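Local atomic coordinates of imidazolonepropionase (Unidentified, PDB entry 2Q09), a protein that catalyses the hydrolytic opening of the ring of imidazolone-5-propanoate to N-formimidoyl-L-glutamate, the third step of histidine degradation. Residues H265-D270 against K298-V303; C215-F220 against D244-L249; L287-Y292 against M332-T337; L254-G259 against A278-V283. All blocks are in the same frame, centred on the assembly; numbering follows the deposited sequence.

Contact 1 (H265-D270 against K298-V303)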
# COMPACT_ATOMS: atom_id res chain seq x y z
N HIS A 265 -10.49 -2.92 0.69
CA HIS A 265 -11.36 -3.80 -0.12
C HIS A 265 -12.73 -3.13 -0.22
O HIS A 265 -13.03 -2.50 -1.23
CB HIS A 265 -11.47 -5.21 0.47
CG HIS A 265 -10.30 -6.08 0.15
ND1 HIS A 265 -9.97 -6.42 -1.15
CD2 HIS A 265 -9.37 -6.67 0.94
CE1 HIS A 265 -8.89 -7.19 -1.14
NE2 HIS A 265 -8.51 -7.35 0.11
N LEU A 266 -13.56 -3.29 0.81
CA LEU A 266 -14.85 -2.62 0.86
C LEU A 266 -15.94 -2.96 -0.16
O LEU A 266 -16.88 -2.19 -0.32
CB LEU A 266 -14.61 -1.10 0.83
CG LEU A 266 -13.86 -0.41 1.97
CD1 LEU A 266 -12.82 -1.32 2.60
CD2 LEU A 266 -13.22 0.85 1.44
N GLU A 267 -15.83 -4.09 -0.85
CA GLU A 267 -16.85 -4.46 -1.83
C GLU A 267 -18.26 -4.34 -1.23
O GLU A 267 -19.19 -3.88 -1.89
CB GLU A 267 -16.65 -5.89 -2.34
CG GLU A 267 -15.65 -6.07 -3.48
CD GLU A 267 -14.23 -5.76 -3.09
OE1 GLU A 267 -13.92 -5.84 -1.88
OE2 GLU A 267 -13.41 -5.46 -3.98
N TYR A 268 -18.41 -4.77 0.02
CA TYR A 268 -19.71 -4.75 0.70
C TYR A 268 -19.91 -3.64 1.73
O TYR A 268 -20.72 -3.78 2.65
CB TYR A 268 -19.94 -6.10 1.38
CG TYR A 268 -20.16 -7.24 0.41
CD1 TYR A 268 -21.43 -7.56 -0.05
CD2 TYR A 268 -19.08 -7.97 -0.10
CE1 TYR A 268 -21.63 -8.59 -0.98
CE2 TYR A 268 -19.26 -8.99 -1.03
CZ TYR A 268 -20.54 -9.29 -1.47
OH TYR A 268 -20.74 -10.29 -2.40
N LEU A 269 -19.20 -2.53 1.59
CA LEU A 269 -19.35 -1.42 2.53
C LEU A 269 -20.74 -0.81 2.40
O LEU A 269 -21.25 -0.64 1.29
CB LEU A 269 -18.28 -0.37 2.27
CG LEU A 269 -18.26 0.89 3.15
CD1 LEU A 269 -17.93 0.52 4.59
CD2 LEU A 269 -17.22 1.86 2.61
N ASP A 270 -21.35 -0.47 3.53
CA ASP A 270 -22.69 0.12 3.55
C ASP A 270 -22.66 1.61 3.91
O ASP A 270 -21.62 2.14 4.30
CB ASP A 270 -23.57 -0.62 4.56
CG ASP A 270 -23.02 -0.54 5.97
OD1 ASP A 270 -23.83 -0.51 6.92
OD2 ASP A 270 -21.78 -0.52 6.13
N LYS A 298 -19.43 -7.86 -7.26
CA LYS A 298 -19.92 -6.82 -6.35
C LYS A 298 -18.88 -5.71 -6.27
O LYS A 298 -17.79 -5.90 -5.71
CB LYS A 298 -20.17 -7.41 -4.96
CG LYS A 298 -20.85 -6.46 -3.98
CD LYS A 298 -22.18 -5.96 -4.52
CE LYS A 298 -23.05 -5.44 -3.41
NZ LYS A 298 -22.26 -4.66 -2.42
N LEU A 299 -19.21 -4.56 -6.83
CA LEU A 299 -18.31 -3.41 -6.85
C LEU A 299 -18.34 -2.60 -5.57
O LEU A 299 -19.38 -2.48 -4.93
CB LEU A 299 -18.68 -2.50 -8.01
CG LEU A 299 -18.57 -3.08 -9.42
CD1 LEU A 299 -19.73 -2.59 -10.27
CD2 LEU A 299 -17.25 -2.70 -10.04
N PRO A 300 -17.19 -2.05 -5.16
CA PRO A 300 -17.11 -1.24 -3.94
C PRO A 300 -18.00 -0.02 -4.20
O PRO A 300 -18.16 0.40 -5.34
CB PRO A 300 -15.64 -0.86 -3.85
CG PRO A 300 -14.94 -1.96 -4.56
CD PRO A 300 -15.86 -2.20 -5.76
N PRO A 301 -18.62 0.54 -3.15
CA PRO A 301 -19.50 1.71 -3.32
C PRO A 301 -18.76 3.02 -3.63
O PRO A 301 -18.82 3.99 -2.86
CB PRO A 301 -20.24 1.76 -1.98
CG PRO A 301 -19.16 1.35 -1.02
CD PRO A 301 -18.52 0.17 -1.73
N VAL A 302 -18.09 3.04 -4.77
CA VAL A 302 -17.32 4.21 -5.21
C VAL A 302 -18.16 5.49 -5.29
O VAL A 302 -17.77 6.54 -4.75
CB VAL A 302 -16.66 3.96 -6.59
CG1 VAL A 302 -16.05 5.24 -7.13
CG2 VAL A 302 -15.59 2.89 -6.46
N VAL A 303 -19.30 5.41 -5.96
CA VAL A 303 -20.16 6.59 -6.09
C VAL A 303 -20.52 7.15 -4.71
O VAL A 303 -20.41 8.34 -4.47
CB VAL A 303 -21.45 6.25 -6.87
CG1 VAL A 303 -22.40 7.43 -6.86
CG2 VAL A 303 -21.09 5.89 -8.31
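Lys-298 crosses one face of the Tyr-268 ring and reaches back to Glu-267 O, where two loops of the metal-dependent amidohydrolase TIM barrel meet. One loop follows strand 262-265. It makes a type I beta turn from Leu-266 to Leu-269, closed by Leu-269 N bonding to Leu-266 O. The other leads into helix 302-307, with Pro-301 at its N-cap.

The Lys-298 chain can be followed outward. Lys-298 CB lies 3.9 Å from Tyr-268 OH. Lys-298 CG stands over one face of the Tyr-268 ring, 3.9 Å from the ring centroid and 19° off the normal, a CH-pi contact displaced toward the rim. Bends at chi2 and chi4 turn the chain back toward the beta turn. There Lys-298 NZ makes a weak hydrogen bond of 3.2 Å to Glu-267 O.

Glu-267 runs side by side with Pro-300. Glu-267 CG comes to 3.1 Å from Lys-298 O, a buried carbonyl oxygen with no hydrogen-bond partner in the model. Its OE2 reaches the CG of Pro-300, and Phe-291 of helix 288-293 packs on the same glutamate.

The turn also packs on the second proline. Leu-269 and Pro-301 cross at about a right angle, and Ile-274 of helix 271-280 touches both. His-265, at the start of the loop, turns its ring away to the active site. It belongs to the inhibitor pocket, and its ring meets that of the iron ligand His-242. Leu-269 CB rests 3.8 Å from Pro-301 CG, while Pro-301 CD sits 3.2 Å from Leu-266 O.

Contact 2 (C215-F220 against D244-L249); sequences CEHIGF and DQLSNL. With DI6 (3-[(4S)-2,5-dioxoimidazolidin-4-yl]propanoic acid), chain C.
Glu-216 reaches across to the backbone of Leu-246 and Ser-247, and the contact is tightest there. With CG trans to the backbone N (chi1 -166°), a bend at chi2 swings the carboxylate over. Glu-216 OE1 accepts Leu-246 N at 2.9 Å, from above the carboxylate plane, and Ser-247 N more weakly. Glu-216 OE2 takes the hydroxyl of Ser-247; the modelled separation from OG is very short, so its exact value is doubtful. Glu-216 OE2 also accepts His-217 ND1 at 2.9 Å, with the oxygen in the plane of the imidazole. These bonds hold the carboxylate at both oxygens and fix the turn of the ring.

Both segments are loops following barrel strands, 210-213 and 238-243, at the active-site mouth of the TIM barrel. The extended chain of Gln-245 carries its amide to the bound inhibitor: Gln-245 OE1 accepts N1 of DI6 at 2.9 Å, and Gln-245 NE2 donates to O2 of DI6 at 2.9 Å. Two waters fill in between the loops. Water 1 joins Cys-215 O, Asp-244 N and Ser-247 O; water 2 links Glu-216 OE1 to Gln-245 N.

The solvent side, with His-217, Ile-218 and Leu-249 exposed, is looser but not uniformly so. Exposed Leu-249 lays CD1 4.0 Å from the SG of buried Cys-215, yet Ile-218 CD1 presses to 3.5 Å from Leu-246 CD1.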
# COMPACT_ATOMS: atom_id res chain seq x y z
N CYS A 215 -11.13 -9.23 8.85
CA CYS A 215 -12.43 -9.38 9.48
C CYS A 215 -13.45 -9.87 8.47
O CYS A 215 -13.87 -9.13 7.58
CB CYS A 215 -12.87 -8.03 10.05
SG CYS A 215 -14.55 -8.01 10.71
N GLU A 216 -13.87 -11.13 8.61
CA GLU A 216 -14.82 -11.71 7.68
C GLU A 216 -15.38 -13.01 8.26
O GLU A 216 -14.89 -13.50 9.28
CB GLU A 216 -14.07 -11.98 6.36
CG GLU A 216 -14.94 -12.29 5.16
CD GLU A 216 -15.83 -11.14 4.78
OE1 GLU A 216 -15.33 -10.12 4.26
OE2 GLU A 216 -17.04 -11.25 5.02
N HIS A 217 -16.42 -13.56 7.63
CA HIS A 217 -17.01 -14.80 8.11
C HIS A 217 -16.00 -15.94 8.09
O HIS A 217 -15.98 -16.76 9.01
CB HIS A 217 -18.25 -15.18 7.28
CG HIS A 217 -18.01 -15.20 5.80
ND1 HIS A 217 -17.65 -14.07 5.10
CD2 HIS A 217 -18.10 -16.20 4.90
CE1 HIS A 217 -17.53 -14.38 3.82
NE2 HIS A 217 -17.80 -15.66 3.67
N ILE A 218 -15.17 -15.99 7.06
CA ILE A 218 -14.15 -17.03 6.97
C ILE A 218 -12.83 -16.46 7.50
O ILE A 218 -11.77 -17.05 7.33
CB ILE A 218 -13.96 -17.54 5.51
CG1 ILE A 218 -13.37 -16.45 4.62
CG2 ILE A 218 -15.30 -17.98 4.95
CD1 ILE A 218 -13.20 -16.84 3.17
N GLY A 219 -12.93 -15.30 8.14
CA GLY A 219 -11.76 -14.65 8.71
C GLY A 219 -11.95 -14.52 10.21
O GLY A 219 -12.22 -15.51 10.89
N PHE A 220 -11.81 -13.31 10.72
CA PHE A 220 -11.98 -13.06 12.14
C PHE A 220 -13.24 -12.24 12.37
O PHE A 220 -13.55 -11.34 11.61
CB PHE A 220 -10.75 -12.35 12.71
CG PHE A 220 -9.55 -13.23 12.80
CD1 PHE A 220 -9.29 -13.96 13.96
CD2 PHE A 220 -8.70 -13.39 11.71
CE1 PHE A 220 -8.22 -14.85 14.01
CE2 PHE A 220 -7.63 -14.27 11.76
CZ PHE A 220 -7.39 -15.00 12.91
N ASP A 244 -15.03 -5.76 4.62
CA ASP A 244 -16.11 -5.94 3.66
C ASP A 244 -15.72 -6.44 2.27
O ASP A 244 -16.26 -5.97 1.26
CB ASP A 244 -16.88 -4.61 3.51
CG ASP A 244 -17.38 -4.08 4.84
OD1 ASP A 244 -18.01 -4.86 5.59
OD2 ASP A 244 -17.16 -2.89 5.14
N GLN A 245 -14.80 -7.39 2.21
CA GLN A 245 -14.38 -7.94 0.93
C GLN A 245 -15.37 -9.01 0.45
O GLN A 245 -15.72 -9.06 -0.73
CB GLN A 245 -12.97 -8.54 1.02
CG GLN A 245 -12.45 -9.12 -0.28
CD GLN A 245 -11.08 -9.77 -0.13
OE1 GLN A 245 -10.71 -10.22 0.96
NE2 GLN A 245 -10.33 -9.85 -1.23
N LEU A 246 -15.82 -9.87 1.37
CA LEU A 246 -16.75 -10.94 1.03
C LEU A 246 -18.14 -10.73 1.64
O LEU A 246 -19.13 -11.23 1.12
CB LEU A 246 -16.19 -12.30 1.48
CG LEU A 246 -14.79 -12.69 0.96
CD1 LEU A 246 -14.39 -14.04 1.54
CD2 LEU A 246 -14.79 -12.74 -0.56
N SER A 247 -18.20 -10.00 2.75
CA SER A 247 -19.47 -9.70 3.41
C SER A 247 -19.27 -8.57 4.41
O SER A 247 -18.14 -8.24 4.76
CB SER A 247 -20.02 -10.94 4.13
OG SER A 247 -19.39 -11.14 5.38
N ASN A 248 -20.36 -7.98 4.86
CA ASN A 248 -20.28 -6.88 5.82
C ASN A 248 -20.62 -7.36 7.23
O ASN A 248 -21.73 -7.83 7.48
CB ASN A 248 -21.24 -5.75 5.42
CG ASN A 248 -20.95 -4.46 6.16
OD1 ASN A 248 -20.77 -4.45 7.38
ND2 ASN A 248 -20.89 -3.36 5.42
N LEU A 249 -19.65 -7.26 8.13
CA LEU A 249 -19.86 -7.66 9.52
C LEU A 249 -19.88 -6.42 10.41
O LEU A 249 -20.08 -6.52 11.62
CB LEU A 249 -18.74 -8.60 9.98
CG LEU A 249 -18.58 -9.95 9.27
CD1 LEU A 249 -17.44 -10.72 9.91
CD2 LEU A 249 -19.88 -10.74 9.36
N1 DI6 C . -7.96 -10.97 1.27
C2 DI6 C . -7.33 -11.28 0.12
O2 DI6 C . -7.78 -11.21 -1.01
C3 DI6 C . -5.91 -11.75 0.52
N4 DI6 C . -5.95 -11.63 2.00
C5 DI6 C . -7.17 -11.17 2.34
O5 DI6 C . -7.52 -10.95 3.49
C6 DI6 C . -5.65 -13.18 0.06
C7 DI6 C . -4.26 -13.68 0.45
C8 DI6 C . -3.94 -15.12 -0.00
O9 DI6 C . -2.74 -15.47 -0.01
O10 DI6 C . -4.86 -15.89 -0.35
O HOH W 1 -16.02 -7.93 6.53
O HOH W 2 -13.13 -8.36 4.53

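Contact 3 (L287-Y292 against M332-T337); sequences LPTAFY and MNMACT
Pro-288 and selenomethionine Met-334 form the apolar part of this contact. Pro-288 CB is 3.8 Å from Met-334 CB and equally close to Ala-335 N. The CG of Pro-288 also approaches the methyl of Ala-335, at 4.3 Å from its CB. The proline ring thus sits against the flank of helix 328-339.

Selenium reaches the neighbouring helix because the Met-334 chain leaves beside its own backbone N (chi1 -70°) and runs extended beyond CG, along the first turn of helix 288-293. Met-334 SE lies 3.8 Å from Tyr-292 CB. Met-334 SE is also 4.0 Å from Thr-289 OG1.

The aromatic contact is made by the end of the same chain. Met-334 CE stands over one face of the Tyr-292 ring, 4.0 Å from its centroid and 13° off the normal. This is a CH-pi contact. SE itself is oblique to the ring, and together they make a Met-aromatic contact.

Thr-289 also packs on Ala-331 and Ile-325, and the ring of Phe-291 meets Phe-339 edge-to-face. Tyr-292 and Met-334 are at a surface that touches a crystal neighbour. The short helical segments cross at 69°, their axes 9.2 Å apart. They join the short helix that follows barrel strand 283-286 to helix 328-339, which comes after strand 312-314 and the iron ligand Asp-317, in the TIM-barrel fold of the amidohydrolases.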
# COMPACT_ATOMS: atom_id res chain seq x y z
N LEU A 287 -8.85 -2.02 -3.93
CA LEU A 287 -7.92 -3.04 -4.39
C LEU A 287 -8.55 -3.71 -5.60
O LEU A 287 -9.08 -4.82 -5.52
CB LEU A 287 -7.69 -4.05 -3.26
CG LEU A 287 -7.17 -3.38 -1.98
CD1 LEU A 287 -7.16 -4.39 -0.84
CD2 LEU A 287 -5.76 -2.84 -2.20
N PRO A 288 -8.51 -3.02 -6.75
CA PRO A 288 -9.08 -3.48 -8.03
C PRO A 288 -8.51 -4.78 -8.58
O PRO A 288 -9.22 -5.55 -9.23
CB PRO A 288 -8.84 -2.30 -8.96
CG PRO A 288 -7.54 -1.75 -8.46
CD PRO A 288 -7.74 -1.77 -6.95
N THR A 289 -7.23 -5.03 -8.35
CA THR A 289 -6.59 -6.23 -8.86
C THR A 289 -7.15 -7.51 -8.25
O THR A 289 -7.32 -8.51 -8.95
CB THR A 289 -5.06 -6.18 -8.65
OG1 THR A 289 -4.55 -5.01 -9.30
CG2 THR A 289 -4.39 -7.40 -9.25
N ALA A 290 -7.44 -7.48 -6.95
CA ALA A 290 -8.00 -8.65 -6.28
C ALA A 290 -9.43 -8.86 -6.79
O ALA A 290 -9.90 -9.99 -6.92
CB ALA A 290 -8.02 -8.43 -4.76
N PHE A 291 -10.11 -7.76 -7.07
CA PHE A 291 -11.48 -7.79 -7.57
C PHE A 291 -11.46 -8.48 -8.95
O PHE A 291 -12.31 -9.33 -9.25
CB PHE A 291 -11.99 -6.36 -7.71
CG PHE A 291 -13.36 -6.25 -8.32
CD1 PHE A 291 -14.49 -6.40 -7.53
CD2 PHE A 291 -13.51 -6.02 -9.68
CE1 PHE A 291 -15.76 -6.33 -8.09
CE2 PHE A 291 -14.79 -5.95 -10.26
CZ PHE A 291 -15.91 -6.10 -9.45
N TYR A 292 -10.49 -8.10 -9.77
CA TYR A 292 -10.30 -8.67 -11.10
C TYR A 292 -10.01 -10.18 -11.06
O TYR A 292 -10.73 -11.00 -11.64
CB TYR A 292 -9.14 -7.96 -11.81
CG TYR A 292 -8.39 -8.81 -12.81
CD1 TYR A 292 -8.90 -9.02 -14.10
CD2 TYR A 292 -7.19 -9.44 -12.46
CE1 TYR A 292 -8.23 -9.84 -15.02
CE2 TYR A 292 -6.52 -10.26 -13.36
CZ TYR A 292 -7.03 -10.46 -14.63
OH TYR A 292 -6.37 -11.28 -15.51
N MSE A 332 -3.85 1.11 -10.97
CA MSE A 332 -4.44 2.42 -11.26
C MSE A 332 -5.33 2.30 -12.50
O MSE A 332 -6.44 2.84 -12.55
CB MSE A 332 -3.32 3.44 -11.51
CG MSE A 332 -2.46 3.70 -10.27
SE MSE A 332 -0.86 4.70 -10.65
CE MSE A 332 -1.71 6.48 -10.85
N ASN A 333 -4.82 1.60 -13.51
CA ASN A 333 -5.57 1.40 -14.75
C ASN A 333 -6.86 0.64 -14.44
O ASN A 333 -7.93 0.96 -14.96
CB ASN A 333 -4.71 0.62 -15.75
CG ASN A 333 -5.37 0.45 -17.10
OD1 ASN A 333 -6.31 -0.34 -17.26
ND2 ASN A 333 -4.89 1.20 -18.09
N MSE A 334 -6.77 -0.37 -13.58
CA MSE A 334 -7.94 -1.15 -13.23
C MSE A 334 -8.93 -0.37 -12.37
O MSE A 334 -10.14 -0.56 -12.50
CB MSE A 334 -7.55 -2.45 -12.53
CG MSE A 334 -6.89 -3.44 -13.48
SE MSE A 334 -6.62 -5.19 -12.69
CE MSE A 334 -5.95 -6.12 -14.27
N ALA A 335 -8.43 0.50 -11.48
CA ALA A 335 -9.33 1.30 -10.66
C ALA A 335 -10.19 2.15 -11.59
O ALA A 335 -11.39 2.32 -11.37
CB ALA A 335 -8.53 2.20 -9.72
N CYS A 336 -9.58 2.67 -12.65
CA CYS A 336 -10.31 3.50 -13.61
C CYS A 336 -11.27 2.65 -14.43
O CYS A 336 -12.47 2.93 -14.49
CB CYS A 336 -9.33 4.20 -14.56
SG CYS A 336 -8.31 5.49 -13.81
N THR A 337 -10.75 1.60 -15.05
CA THR A 337 -11.55 0.74 -15.91
C THR A 337 -12.63 -0.07 -15.20
O THR A 337 -13.76 -0.14 -15.67
CB THR A 337 -10.66 -0.23 -16.71
OG1 THR A 337 -9.73 0.52 -17.51
CG2 THR A 337 -11.51 -1.12 -17.62

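Contact 4 (L254-G259 against A278-V283); sequences LAANFG and AHRGVV
Arg-280 folds over the C-terminal end of helix 251-257. Its first torsion (chi1 -61°) points CG away from the carbonyl carbon, and further bends at chi2 and chi3 curl the chain round Ala-256 O. Arg-280 CG comes to 3.1 Å from Ala-256 O, and the guanidinium then lays one face over it. Arg-280 NH1 is 2.9 Å from Ala-256 O, but the angle is too poor for a hydrogen bond. Instead Arg-280 NH1 donates weakly to Asn-257 O, which is near the guanidinium plane, at 3.2 Å. Water 3 ties the same nitrogen to the Asn-257 side chain, accepting from Arg-280 NH1 at 2.6 Å and donating to Asn-257 OD1 at 2.7 Å. The positive charge near these last carbonyls probably suits the negative end of the helix dipole.

Val-282 packs on the same alanine, Ala-256. Its CG1 takes the place opposite the backbone N (chi1 -180°), leaving Val-282 CG2 3.9 Å from Ala-256 CA.

Both helices end in Schellman motifs, at Gly-259 and at Gly-281, each with positive phi. Ala-256 also packs on Ala-276 and Leu-277 of helix 271-280. Phe-258 turns the other way, its ring edge-to-face with Tyr-229 of helix 222-234. Beyond the two glycines the backbone enters neighbouring parallel strands, 262-265 and 283-286.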
# COMPACT_ATOMS: atom_id res chain seq x y z
N LEU A 254 -16.21 -0.40 13.10
CA LEU A 254 -15.39 -0.68 14.27
C LEU A 254 -14.03 -0.02 14.09
O LEU A 254 -13.52 0.67 14.98
CB LEU A 254 -15.22 -2.19 14.45
CG LEU A 254 -14.23 -2.65 15.52
CD1 LEU A 254 -14.71 -2.22 16.90
CD2 LEU A 254 -14.10 -4.16 15.45
N ALA A 255 -13.43 -0.24 12.92
CA ALA A 255 -12.13 0.33 12.60
C ALA A 255 -12.19 1.85 12.70
O ALA A 255 -11.27 2.48 13.23
CB ALA A 255 -11.71 -0.09 11.20
N ALA A 256 -13.26 2.44 12.18
CA ALA A 256 -13.41 3.89 12.23
C ALA A 256 -13.47 4.38 13.67
O ALA A 256 -12.95 5.45 14.00
CB ALA A 256 -14.67 4.32 11.48
N ASN A 257 -14.09 3.60 14.55
CA ASN A 257 -14.20 3.98 15.95
C ASN A 257 -12.87 3.85 16.68
O ASN A 257 -12.69 4.41 17.76
CB ASN A 257 -15.25 3.12 16.66
CG ASN A 257 -16.66 3.43 16.20
OD1 ASN A 257 -16.98 4.58 15.89
ND2 ASN A 257 -17.51 2.42 16.15
N PHE A 258 -11.94 3.12 16.07
CA PHE A 258 -10.61 2.93 16.64
C PHE A 258 -9.61 3.87 15.98
O PHE A 258 -8.41 3.79 16.25
CB PHE A 258 -10.17 1.47 16.46
CG PHE A 258 -10.46 0.60 17.66
CD1 PHE A 258 -9.61 0.59 18.75
CD2 PHE A 258 -11.60 -0.20 17.69
CE1 PHE A 258 -9.88 -0.20 19.87
CE2 PHE A 258 -11.88 -0.99 18.80
CZ PHE A 258 -11.01 -0.99 19.89
N GLY A 259 -10.10 4.75 15.12
CA GLY A 259 -9.22 5.69 14.44
C GLY A 259 -8.31 5.01 13.43
O GLY A 259 -7.14 5.37 13.30
N ALA A 278 -16.24 8.86 6.85
CA ALA A 278 -16.21 10.29 6.57
C ALA A 278 -15.95 11.10 7.84
O ALA A 278 -15.17 12.04 7.85
CB ALA A 278 -17.53 10.74 5.94
N HIS A 279 -16.62 10.70 8.92
CA HIS A 279 -16.50 11.39 10.20
C HIS A 279 -15.15 11.20 10.89
O HIS A 279 -14.63 12.14 11.49
CB HIS A 279 -17.62 10.92 11.13
CG HIS A 279 -17.60 11.59 12.46
ND1 HIS A 279 -17.82 12.94 12.61
CD2 HIS A 279 -17.36 11.11 13.70
CE1 HIS A 279 -17.72 13.26 13.89
NE2 HIS A 279 -17.44 12.17 14.57
N ARG A 280 -14.59 10.00 10.82
CA ARG A 280 -13.31 9.72 11.47
C ARG A 280 -12.10 9.92 10.56
O ARG A 280 -10.98 9.61 10.93
CB ARG A 280 -13.31 8.29 12.03
CG ARG A 280 -14.39 8.01 13.08
CD ARG A 280 -14.30 8.99 14.24
NE ARG A 280 -12.99 8.94 14.90
CZ ARG A 280 -12.65 8.07 15.84
NH1 ARG A 280 -13.52 7.17 16.26
NH2 ARG A 280 -11.44 8.10 16.36
N GLY A 281 -12.35 10.45 9.37
CA GLY A 281 -11.27 10.71 8.43
C GLY A 281 -10.46 9.48 8.04
O GLY A 281 -9.25 9.56 7.83
N VAL A 282 -11.13 8.34 7.93
CA VAL A 282 -10.48 7.10 7.55
C VAL A 282 -10.36 7.05 6.03
O VAL A 282 -11.24 7.52 5.31
CB VAL A 282 -11.30 5.88 8.06
CG1 VAL A 282 -10.62 4.57 7.67
CG2 VAL A 282 -11.46 5.96 9.58
N VAL A 283 -9.26 6.50 5.52
CA VAL A 283 -9.09 6.39 4.08
C VAL A 283 -9.66 5.06 3.60
O VAL A 283 -9.49 4.03 4.26
CB VAL A 283 -7.60 6.46 3.68
CG1 VAL A 283 -7.44 6.21 2.18
CG2 VAL A 283 -7.02 7.83 4.03
O HOH W 3 -16.10 7.11 16.26

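How the contacts relate
All four contacts belong to the TIM barrel. Contacts 1 and 2 are about 13 Å apart between centres and touch directly: Tyr-268 N probably bonds to Asp-244 O and Tyr-268 O to Asn-248 ND2. Contact 1 also touches contact 3, again about 13 Å away between centres, where Phe-291 packs on Leu-299. Contact 4 stands apart, about 16 Å from contact 1 and about 24 Å from contact 3 between centres. Along the chain contact 2 closes before the others open, contact 4 closes before contact 3 opens, and contact 1 interleaves with both. Loops after strands 238-243 and 262-265 thus meet around the inhibitor, while contact 4 joins the helices outside these strands.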